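Local coordinates for OxsB protein (Bacillus megaterium, PDB 5UL3) that catalyses the oxidative ring contraction of dAMP to an oxetane aldehyde in oxetanocin A biosynthesis, using cobalamin, a [4Fe-4S] cluster and S-adenosylmethionine, at residues 12-21 / 34-45. Sequence-based numbering, arbitrary orientation.
Sequences YYLKELKEIF and RCEELFKRSKEF
An antiparallel helical hairpin in the N-terminal domain, whose function is unknown, brings Tyr-13 onto Phe-39 and Leu-38 into the opposing helix. The N-to-C directions of helices 12-21 and 34-39 stand 158° apart. The Tyr-13 and Phe-39 rings form a face-to-face stack: their planes differ by 12°, the centroids are 4.0 Å apart, and CE2 of Phe-39 lies over the centre of the Tyr-13 ring. At the edge of that ring, in its plane, CE1 of Tyr-13 meets the carbonyl O of Leu-38 at 3.6 Å; this buried oxygen has no hydrogen-bond partner in the model. Leu-38 is a knob in a hole made by Tyr-12, Tyr-13, Glu-16 and Leu-17. With CG anti to the backbone N, its two methyls straddle Glu-16 CB, CD1 reaching on to Tyr-12 CE2 at 3.7 Å and CD2 to Leu-17 CD2 at 3.8 Å. That same Leu-17 methyl comes within 3.5 Å of Cys-35 SG, and the sulfur also approaches the Phe-21 ring obliquely, with CE1 at 3.8 Å. Ile-20 CD1 lies against the Arg-34 carbonyl O and Leu-38 CD2. Leu-17, Phe-21 and Phe-39 rest on Leu-61 of strand 60-64, and Cys-35 on Ile-50 and Val-52, so the hairpin packs against the four-stranded antiparallel sheet. At the solvent-exposed edge of the contact, Arg-41 NE donates to Tyr-12 OH at 3.3 Å in a bent bond (139°), the ring and guanidinium planes being nearly perpendicular. Glu-16 OE2, 4.4 Å from Arg-41 NH2, offers charge attraction without a salt bridge, whereas its OE1 forms a salt bridge with Lys-15 NZ of the same helix. The chemistry implies a hairpin held chiefly by apolar and aromatic packing, with one long hydrogen bond and diffuse electrostatics at its margin.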
# COMPACT_ATOMS: atom_id res chain seq x y z
N TYR A 12 -23.73 -35.38 9.92
CA TYR A 12 -22.74 -35.71 8.90
C TYR A 12 -22.57 -34.58 7.90
O TYR A 12 -21.45 -34.27 7.48
CB TYR A 12 -23.16 -37.00 8.20
CG TYR A 12 -22.32 -37.36 7.00
CD1 TYR A 12 -21.12 -38.03 7.15
CD2 TYR A 12 -22.75 -37.05 5.72
CE1 TYR A 12 -20.36 -38.38 6.05
CE2 TYR A 12 -22.00 -37.39 4.62
CZ TYR A 12 -20.80 -38.05 4.79
OH TYR A 12 -20.06 -38.38 3.68
N TYR A 13 -23.67 -33.95 7.49
CA TYR A 13 -23.59 -32.89 6.50
C TYR A 13 -22.87 -31.66 7.05
O TYR A 13 -22.04 -31.06 6.36
CB TYR A 13 -24.99 -32.53 6.00
CG TYR A 13 -25.54 -33.47 4.95
CD1 TYR A 13 -24.73 -33.95 3.92
CD2 TYR A 13 -26.87 -33.89 4.98
CE1 TYR A 13 -25.24 -34.81 2.95
CE2 TYR A 13 -27.38 -34.75 4.03
CZ TYR A 13 -26.57 -35.21 3.02
OH TYR A 13 -27.08 -36.07 2.07
N LEU A 14 -23.16 -31.29 8.30
CA LEU A 14 -22.49 -30.14 8.90
C LEU A 14 -21.00 -30.40 9.09
O LEU A 14 -20.17 -29.53 8.80
CB LEU A 14 -23.15 -29.81 10.24
CG LEU A 14 -24.53 -29.13 10.23
CD1 LEU A 14 -25.10 -29.09 11.63
CD2 LEU A 14 -24.43 -27.71 9.66
N LYS A 15 -20.65 -31.59 9.58
CA LYS A 15 -19.24 -31.93 9.78
C LYS A 15 -18.47 -31.88 8.47
O LYS A 15 -17.38 -31.31 8.40
CB LYS A 15 -19.13 -33.32 10.42
CG LYS A 15 -17.76 -33.97 10.27
CD LYS A 15 -17.80 -35.45 10.66
CE LYS A 15 -16.45 -36.11 10.44
NZ LYS A 15 -16.05 -36.06 9.00
N GLU A 16 -19.03 -32.48 7.42
CA GLU A 16 -18.37 -32.45 6.12
C GLU A 16 -18.32 -31.04 5.56
O GLU A 16 -17.36 -30.67 4.87
CB GLU A 16 -19.08 -33.38 5.14
CG GLU A 16 -18.94 -34.86 5.45
CD GLU A 16 -17.50 -35.32 5.46
OE1 GLU A 16 -16.97 -35.59 6.55
OE2 GLU A 16 -16.90 -35.40 4.37
N LEU A 17 -19.37 -30.25 5.80
CA LEU A 17 -19.39 -28.87 5.31
C LEU A 17 -18.36 -28.03 6.05
O LEU A 17 -17.69 -27.18 5.44
CB LEU A 17 -20.78 -28.27 5.47
CG LEU A 17 -21.81 -28.71 4.43
CD1 LEU A 17 -23.19 -28.17 4.76
CD2 LEU A 17 -21.40 -28.30 3.03
N LYS A 18 -18.22 -28.24 7.35
CA LYS A 18 -17.20 -27.53 8.12
C LYS A 18 -15.80 -27.80 7.56
O LYS A 18 -14.95 -26.90 7.55
CB LYS A 18 -17.30 -27.95 9.59
CG LYS A 18 -16.45 -27.16 10.57
CD LYS A 18 -16.88 -27.52 11.98
CE LYS A 18 -16.47 -26.48 13.00
NZ LYS A 18 -17.23 -25.20 12.83
N GLU A 19 -15.56 -29.02 7.07
CA GLU A 19 -14.26 -29.32 6.49
C GLU A 19 -14.11 -28.70 5.11
O GLU A 19 -13.03 -28.24 4.75
CB GLU A 19 -14.05 -30.84 6.42
CG GLU A 19 -12.66 -31.26 5.94
CD GLU A 19 -11.55 -30.92 6.94
OE1 GLU A 19 -10.37 -30.90 6.53
OE2 GLU A 19 -11.85 -30.67 8.12
N ILE A 20 -15.19 -28.68 4.32
CA ILE A 20 -15.14 -28.04 3.02
C ILE A 20 -14.89 -26.55 3.18
O ILE A 20 -14.01 -25.96 2.53
CB ILE A 20 -16.43 -28.29 2.23
CG1 ILE A 20 -16.57 -29.78 1.89
CG2 ILE A 20 -16.41 -27.46 0.96
CD1 ILE A 20 -17.95 -30.16 1.38
N PHE A 21 -15.66 -25.92 4.07
CA PHE A 21 -15.59 -24.46 4.22
C PHE A 21 -14.28 -24.00 4.85
O PHE A 21 -13.92 -22.82 4.73
CB PHE A 21 -16.76 -23.96 5.07
CG PHE A 21 -18.12 -24.11 4.40
CD1 PHE A 21 -18.24 -24.44 3.06
CD2 PHE A 21 -19.28 -23.88 5.14
CE1 PHE A 21 -19.50 -24.56 2.46
CE2 PHE A 21 -20.54 -24.00 4.55
CZ PHE A 21 -20.64 -24.34 3.21
N ARG A 34 -17.86 -28.98 -4.43
CA ARG A 34 -17.69 -29.97 -3.37
C ARG A 34 -18.95 -30.13 -2.54
O ARG A 34 -19.16 -31.21 -1.96
CB ARG A 34 -16.50 -29.60 -2.49
CG ARG A 34 -15.18 -29.67 -3.23
CD ARG A 34 -14.10 -28.87 -2.54
NE ARG A 34 -12.89 -28.79 -3.36
CZ ARG A 34 -11.70 -29.24 -2.98
NH1 ARG A 34 -11.55 -29.80 -1.78
NH2 ARG A 34 -10.65 -29.11 -3.79
N CYS A 35 -19.79 -29.10 -2.47
CA CYS A 35 -21.06 -29.24 -1.76
C CYS A 35 -22.04 -30.10 -2.55
O CYS A 35 -22.77 -30.91 -1.96
CB CYS A 35 -21.67 -27.87 -1.45
SG CYS A 35 -20.81 -26.94 -0.16
N GLU A 36 -22.08 -29.94 -3.87
CA GLU A 36 -22.94 -30.78 -4.69
C GLU A 36 -22.54 -32.25 -4.58
O GLU A 36 -23.40 -33.12 -4.42
CB GLU A 36 -22.90 -30.33 -6.15
CG GLU A 36 -23.45 -28.94 -6.35
CD GLU A 36 -24.31 -28.82 -7.59
OE1 GLU A 36 -23.79 -28.34 -8.62
OE2 GLU A 36 -25.50 -29.22 -7.53
N GLU A 37 -21.24 -32.53 -4.63
CA GLU A 37 -20.77 -33.91 -4.55
C GLU A 37 -21.06 -34.52 -3.19
O GLU A 37 -21.24 -35.74 -3.08
CB GLU A 37 -19.27 -33.95 -4.88
CG GLU A 37 -18.98 -33.45 -6.29
CD GLU A 37 -17.50 -33.38 -6.63
OE1 GLU A 37 -16.67 -33.20 -5.70
OE2 GLU A 37 -17.16 -33.48 -7.83
N LEU A 38 -21.12 -33.69 -2.14
CA LEU A 38 -21.42 -34.20 -0.81
C LEU A 38 -22.91 -34.52 -0.65
O LEU A 38 -23.27 -35.46 0.06
CB LEU A 38 -20.99 -33.17 0.24
CG LEU A 38 -21.59 -33.32 1.64
CD1 LEU A 38 -21.09 -34.58 2.33
CD2 LEU A 38 -21.34 -32.09 2.52
N PHE A 39 -23.78 -33.74 -1.30
CA PHE A 39 -25.21 -33.96 -1.15
C PHE A 39 -25.76 -34.93 -2.18
O PHE A 39 -26.81 -35.55 -1.94
CB PHE A 39 -25.95 -32.62 -1.20
CG PHE A 39 -25.99 -31.93 0.14
CD1 PHE A 39 -24.92 -31.17 0.58
CD2 PHE A 39 -27.09 -32.06 0.97
CE1 PHE A 39 -24.95 -30.56 1.82
CE2 PHE A 39 -27.12 -31.45 2.21
CZ PHE A 39 -26.05 -30.69 2.63
N LYS A 40 -25.08 -35.10 -3.31
CA LYS A 40 -25.40 -36.16 -4.26
C LYS A 40 -24.84 -37.52 -3.84
O LYS A 40 -25.02 -38.49 -4.58
CB LYS A 40 -24.88 -35.78 -5.65
CG LYS A 40 -25.55 -34.56 -6.25
CD LYS A 40 -25.06 -34.30 -7.66
CE LYS A 40 -25.85 -33.17 -8.31
NZ LYS A 40 -25.42 -32.93 -9.72
N ARG A 41 -24.18 -37.61 -2.69
CA ARG A 41 -23.62 -38.88 -2.22
C ARG A 41 -24.67 -39.81 -1.63
O ARG A 41 -24.34 -40.96 -1.30
CB ARG A 41 -22.52 -38.63 -1.19
CG ARG A 41 -21.28 -39.49 -1.42
CD ARG A 41 -20.41 -39.65 -0.18
NE ARG A 41 -19.96 -38.38 0.40
CZ ARG A 41 -19.03 -37.59 -0.14
NH1 ARG A 41 -18.46 -37.92 -1.30
NH2 ARG A 41 -18.68 -36.47 0.47
N SER A 42 -25.90 -39.34 -1.47
CA SER A 42 -27.02 -40.18 -1.05
C SER A 42 -28.15 -40.00 -2.05
O SER A 42 -28.52 -38.87 -2.38
CB SER A 42 -27.51 -39.82 0.36
OG SER A 42 -26.56 -40.18 1.35
N LYS A 43 -28.70 -41.12 -2.54
CA LYS A 43 -29.96 -41.07 -3.25
C LYS A 43 -31.13 -40.74 -2.33
O LYS A 43 -32.25 -40.53 -2.82
CB LYS A 43 -30.23 -42.40 -3.96
CG LYS A 43 -29.44 -42.61 -5.24
CD LYS A 43 -29.96 -41.73 -6.38
CE LYS A 43 -29.25 -42.05 -7.69
NZ LYS A 43 -29.77 -41.24 -8.82
N GLU A 44 -30.89 -40.68 -1.02
CA GLU A 44 -31.89 -40.32 -0.02
C GLU A 44 -31.99 -38.82 0.19
O GLU A 44 -32.18 -38.35 1.31
CB GLU A 44 -31.57 -41.03 1.30
CG GLU A 44 -31.69 -42.54 1.24
CD GLU A 44 -31.14 -43.20 2.48
OE1 GLU A 44 -29.94 -43.55 2.48
OE2 GLU A 44 -31.90 -43.34 3.46
N PHE A 45 -31.86 -38.06 -0.90
CA PHE A 45 -31.98 -36.61 -0.90
C PHE A 45 -31.80 -36.09 -2.32
O PHE A 45 -30.73 -36.27 -2.92
CB PHE A 45 -30.95 -35.96 0.02
CG PHE A 45 -31.24 -34.52 0.37
CD1 PHE A 45 -32.39 -33.90 -0.10
CD2 PHE A 45 -30.37 -33.80 1.15
CE1 PHE A 45 -32.66 -32.58 0.21
CE2 PHE A 45 -30.63 -32.48 1.47
CZ PHE A 45 -31.78 -31.87 1.00